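Local coordinates for protein lysyl-trna-dependent l-ysyl-phosphatidylgycerol synthase (Bacillus licheniformis, PDB 4V36) that probably transfers lysine from lysyl-tRNA to phosphatidylglycerol, a lipid modification associated with bacterial resistance, at residues F112-E117 against A261-V266; E276-V281 against S318-M323. All coordinates share one frame; numbering follows the deposited sequence.

The two contacts follow one another along the chain: contact 1 closes at 261-266 before contact 2 opens at 276-281. Their centres lie about 15 Å apart, on the same side of the chain's centre. Contact 1 is part of the large mixed sheet, where strand 111-122 runs antiparallel to strand 255-261, whereas contact 2 joins helices 276-285 and 319-330. They meet through strand 111-122, whose Leu115 CD2 lies 3.8 Å from Met323 SD and whose Phe113 CD1 lies 4.0 Å from Leu319 CD2. Strand 305-313, beside 111-122, leads toward helix 319-330. Segments remote in sequence thus bring a strand pairing within the sheet into contact with a helix pair, in a protein whose family belongs to the acetyltransferase clan.

Contact 1 (F112-E117 against A261-V266)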
# COMPACT_ATOMS: atom_id res chain seq x y z
N PHE A 112 4.54 16.40 -11.99
CA PHE A 112 3.87 15.17 -11.61
C PHE A 112 3.97 14.09 -12.67
O PHE A 112 3.97 14.37 -13.87
CB PHE A 112 2.40 15.45 -11.28
CG PHE A 112 2.21 16.54 -10.26
CD1 PHE A 112 2.42 16.29 -8.92
CD2 PHE A 112 1.83 17.81 -10.65
CE1 PHE A 112 2.25 17.28 -7.98
CE2 PHE A 112 1.65 18.81 -9.72
CZ PHE A 112 1.86 18.55 -8.38
N PHE A 113 4.05 12.84 -12.22
CA PHE A 113 4.15 11.69 -13.10
C PHE A 113 3.27 10.56 -12.58
O PHE A 113 3.43 10.12 -11.44
CB PHE A 113 5.61 11.23 -13.22
CG PHE A 113 5.78 9.94 -13.96
CD1 PHE A 113 5.73 9.91 -15.34
CD2 PHE A 113 6.00 8.76 -13.28
CE1 PHE A 113 5.89 8.73 -16.03
CE2 PHE A 113 6.16 7.57 -13.96
CZ PHE A 113 6.11 7.55 -15.34
N LYS A 114 2.35 10.09 -13.41
CA LYS A 114 1.40 9.07 -12.98
C LYS A 114 2.07 7.70 -12.86
O LYS A 114 2.56 7.15 -13.84
CB LYS A 114 0.22 8.99 -13.96
CG LYS A 114 -1.01 8.30 -13.38
CD LYS A 114 -2.25 8.56 -14.23
CE LYS A 114 -3.50 8.04 -13.54
NZ LYS A 114 -4.73 8.30 -14.35
N LEU A 115 2.07 7.17 -11.64
CA LEU A 115 2.73 5.90 -11.34
C LEU A 115 1.83 4.71 -11.66
O LEU A 115 2.31 3.64 -12.03
CB LEU A 115 3.14 5.86 -9.87
CG LEU A 115 4.09 6.96 -9.40
CD1 LEU A 115 4.02 7.10 -7.89
CD2 LEU A 115 5.51 6.67 -9.85
N GLY A 116 0.53 4.90 -11.50
CA GLY A 116 -0.43 3.84 -11.70
C GLY A 116 -1.77 4.22 -11.09
O GLY A 116 -1.98 5.38 -10.72
N GLU A 117 -2.67 3.26 -10.98
CA GLU A 117 -3.99 3.51 -10.41
C GLU A 117 -4.37 2.44 -9.40
O GLU A 117 -4.09 1.26 -9.59
CB GLU A 117 -5.04 3.58 -11.52
CG GLU A 117 -4.93 4.82 -12.40
CD GLU A 117 -5.85 4.77 -13.61
OE1 GLU A 117 -5.83 3.76 -14.34
OE2 GLU A 117 -6.60 5.75 -13.83
N ALA A 261 -2.31 -0.57 -9.48
CA ALA A 261 -2.10 -1.37 -10.67
C ALA A 261 -1.43 -0.51 -11.74
O ALA A 261 -1.57 0.71 -11.72
CB ALA A 261 -3.42 -1.93 -11.19
N PRO A 262 -0.68 -1.14 -12.66
CA PRO A 262 -0.05 -0.36 -13.73
C PRO A 262 -1.07 0.30 -14.64
O PRO A 262 -2.19 -0.20 -14.78
CB PRO A 262 0.77 -1.41 -14.49
CG PRO A 262 0.11 -2.71 -14.17
CD PRO A 262 -0.36 -2.58 -12.76
N LEU A 263 -0.70 1.42 -15.24
CA LEU A 263 -1.58 2.13 -16.15
C LEU A 263 -1.82 1.31 -17.42
O LEU A 263 -1.01 0.46 -17.78
CB LEU A 263 -1.00 3.49 -16.52
CG LEU A 263 -0.77 4.49 -15.38
CD1 LEU A 263 -0.07 5.73 -15.90
CD2 LEU A 263 -2.09 4.86 -14.73
N SER A 264 -2.94 1.57 -18.09
CA SER A 264 -3.19 0.97 -19.39
C SER A 264 -2.39 1.71 -20.45
O SER A 264 -1.69 2.68 -20.14
CB SER A 264 -4.68 0.99 -19.72
OG SER A 264 -5.19 2.31 -19.67
N ASN A 265 -2.49 1.28 -21.70
CA ASN A 265 -1.76 1.93 -22.79
C ASN A 265 -2.42 3.23 -23.24
O ASN A 265 -2.15 3.72 -24.34
CB ASN A 265 -1.63 0.98 -23.98
CG ASN A 265 -2.98 0.56 -24.54
OD1 ASN A 265 -3.58 1.28 -25.35
ND2 ASN A 265 -3.46 -0.61 -24.13
N VAL A 266 -3.28 3.78 -22.39
CA VAL A 266 -4.00 5.02 -22.66
C VAL A 266 -4.81 4.92 -23.95
O VAL A 266 -6.03 4.75 -23.91
CB VAL A 266 -3.04 6.23 -22.73
CG1 VAL A 266 -3.82 7.52 -22.87
CG2 VAL A 266 -2.17 6.28 -21.49
O HOH W 1 2.36 2.34 -15.23
O HOH W 2 -5.02 3.78 -16.91
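One face of the Glu117 carboxylate receives the CD2 methyl of Leu263, 3.9 Å from Glu117 CD, with the two side chains at about a right angle. On that same face, Lys114 NZ reaches Glu117 OE2 at 3.2 Å from well above the plane (57° out of it), forming a salt bridge within the strand. Water 2 donates to Glu117 OE1 and accepts from Ser264 N, carrying the carboxylate's polar reach across to the loop. Arg296 makes a second salt bridge, to OE1, and a TRS molecule, probably from the crystallisation liquor, hydrogen-bonds OE2.

Leu263 wedges beneath this ion pair. Its CD1 lies against the aliphatic stem of Lys114, 3.7 Å from CG, while CD2 touches both Gly116 CA and Glu117 CG. With CG anti to the backbone N (chi1 -161°) and the rest of the chain extended, the lysine passes obliquely over the leucine methyls and brings its ammonium to the glutamate.

Behind the side chains, Glu117 and Ala261 form an antiparallel hydrogen-bonded pair. Glu117 N donates to Ala261 O at 2.9 Å, and Ala261 N donates back to Glu117 O. Just before this pair, Leu115 and Gly116 both face Lys309 of strand 305-313, a classic beta bulge. Gly116 also brings its CA to 3.3 Å from Ala261 O. Beyond Ala261 the chain departs as a loop, still linked to Leu115 O by water 1, which accepts from Leu263 N and donates weakly to that carbonyl.

With two cations at its carboxylate, Glu117 is probably held as an anion. The same side chain therefore pairs charges at its end and offers CG to the leucine, joining strand and departing loop by both polar and apolar means.

Contact 2 (E276-V281 against S318-M323); sequences ERLAAV and SLPVTM
Helix-against-helix packing, almost wholly apolar, joins the opening turn of helix 276-285 to that of helix 319-330 on one flank of the central sheet. The segment axes approach to 8.9 Å and run nearly parallel, at 16°, so both helices run the same way. Pro320 projects into the interface and meets three residues of the other helix. Its CG rests 3.9 Å from Leu278 N and also approaches Arg277 CB, while its CB faces Val281 CG2 at 4.1 Å.

Arg277 adds a flat group to this apolar seam. Pro320 CG sits 3.8 Å above the guanidinium plane, offset toward its rim, and Val321 CG2 comes up to the edge, nearest NH2. The bend at chi3 (57°) turns the planar end so that one face lies over Pro320 CG. A crystal neighbour also touches Arg277, so the lattice may influence its pose.

The pairing is a parallel alpha-alpha packing within the alpha/beta fold expected of the acetyltransferase clan, with helix 319-330 coming after strand 305-313. The sheet-facing residues of helix 319-330 pack on strand 305-313: Leu319 on Leu311 and Tyr313, Met323 on Leu311. Proline is readily accommodated at Pro320, in the helix's first turn, where backbone N-H groups lack a preceding turn to bond.

Toward the sheet, Leu278 CD1 lies 4.0 Å from Leu319 CG, the two leucines meeting at their branched ends. One turn farther along, Val281 CG1, anti to its backbone nitrogen, comes to 3.5 Å from Met323 CB and to 3.6 Å from Pro320 O, packing a methyl against both the side chain and the backbone of the neighbouring helix.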
# COMPACT_ATOMS: atom_id res chain seq x y z
N GLU A 276 14.16 6.59 -23.89
CA GLU A 276 14.57 5.21 -23.69
C GLU A 276 15.01 4.98 -22.25
O GLU A 276 14.77 3.92 -21.68
CB GLU A 276 15.70 4.83 -24.65
CG GLU A 276 16.20 3.40 -24.50
CD GLU A 276 15.09 2.37 -24.64
OE1 GLU A 276 14.14 2.61 -25.42
OE2 GLU A 276 15.16 1.32 -23.97
N ARG A 277 15.64 6.00 -21.66
CA ARG A 277 16.03 5.96 -20.26
C ARG A 277 14.84 5.66 -19.36
O ARG A 277 14.84 4.70 -18.60
CB ARG A 277 16.67 7.28 -19.84
CG ARG A 277 18.02 7.58 -20.46
CD ARG A 277 18.50 8.96 -20.04
NE ARG A 277 18.59 9.09 -18.59
CZ ARG A 277 18.61 10.25 -17.95
NH1 ARG A 277 18.55 11.39 -18.63
NH2 ARG A 277 18.70 10.28 -16.62
N LEU A 278 13.81 6.50 -19.48
CA LEU A 278 12.62 6.39 -18.64
C LEU A 278 11.88 5.08 -18.90
O LEU A 278 11.39 4.45 -17.96
CB LEU A 278 11.69 7.58 -18.89
CG LEU A 278 10.45 7.67 -18.01
CD1 LEU A 278 10.84 7.72 -16.54
CD2 LEU A 278 9.62 8.89 -18.38
N ALA A 279 11.81 4.68 -20.16
CA ALA A 279 11.11 3.45 -20.54
C ALA A 279 11.75 2.22 -19.90
O ALA A 279 11.06 1.37 -19.35
CB ALA A 279 11.08 3.31 -22.06
N ALA A 280 13.07 2.14 -19.98
CA ALA A 280 13.81 1.01 -19.43
C ALA A 280 13.65 0.92 -17.91
O ALA A 280 13.57 -0.17 -17.35
CB ALA A 280 15.28 1.10 -19.80
N VAL A 281 13.61 2.08 -17.26
CA VAL A 281 13.48 2.14 -15.81
C VAL A 281 12.10 1.66 -15.35
O VAL A 281 11.99 0.92 -14.37
CB VAL A 281 13.71 3.57 -15.29
CG1 VAL A 281 13.35 3.68 -13.83
CG2 VAL A 281 15.16 3.98 -15.51
N SER A 318 15.71 14.34 -14.54
CA SER A 318 16.19 13.48 -13.46
C SER A 318 15.14 12.46 -13.04
O SER A 318 15.30 11.77 -12.03
CB SER A 318 16.61 14.33 -12.26
OG SER A 318 15.49 14.96 -11.67
N LEU A 319 14.06 12.38 -13.81
CA LEU A 319 12.96 11.46 -13.51
C LEU A 319 13.35 9.98 -13.59
O LEU A 319 12.93 9.20 -12.73
CB LEU A 319 11.78 11.75 -14.44
CG LEU A 319 10.51 10.93 -14.23
CD1 LEU A 319 10.00 11.09 -12.81
CD2 LEU A 319 9.44 11.34 -15.24
N PRO A 320 14.14 9.56 -14.60
CA PRO A 320 14.54 8.15 -14.60
C PRO A 320 15.36 7.75 -13.38
O PRO A 320 15.17 6.66 -12.84
CB PRO A 320 15.38 8.03 -15.88
CG PRO A 320 14.87 9.10 -16.76
CD PRO A 320 14.54 10.24 -15.85
N VAL A 321 16.27 8.62 -12.95
CA VAL A 321 17.08 8.36 -11.76
C VAL A 321 16.20 8.29 -10.52
O VAL A 321 16.36 7.41 -9.68
CB VAL A 321 18.16 9.43 -11.56
CG1 VAL A 321 18.97 9.14 -10.30
CG2 VAL A 321 19.07 9.50 -12.78
N THR A 322 15.26 9.23 -10.42
CA THR A 322 14.34 9.31 -9.30
C THR A 322 13.57 8.01 -9.09
O THR A 322 13.43 7.53 -7.96
CB THR A 322 13.33 10.46 -9.49
OG1 THR A 322 14.03 11.70 -9.59
CG2 THR A 322 12.35 10.53 -8.33
N MET A 323 13.09 7.43 -10.19
CA MET A 323 12.36 6.17 -10.13
C MET A 323 13.23 5.02 -9.64
O MET A 323 12.77 4.16 -8.89
CB MET A 323 11.79 5.83 -11.51
CG MET A 323 10.65 6.72 -11.95
SD MET A 323 9.18 6.52 -10.92
CE MET A 323 8.84 4.77 -11.16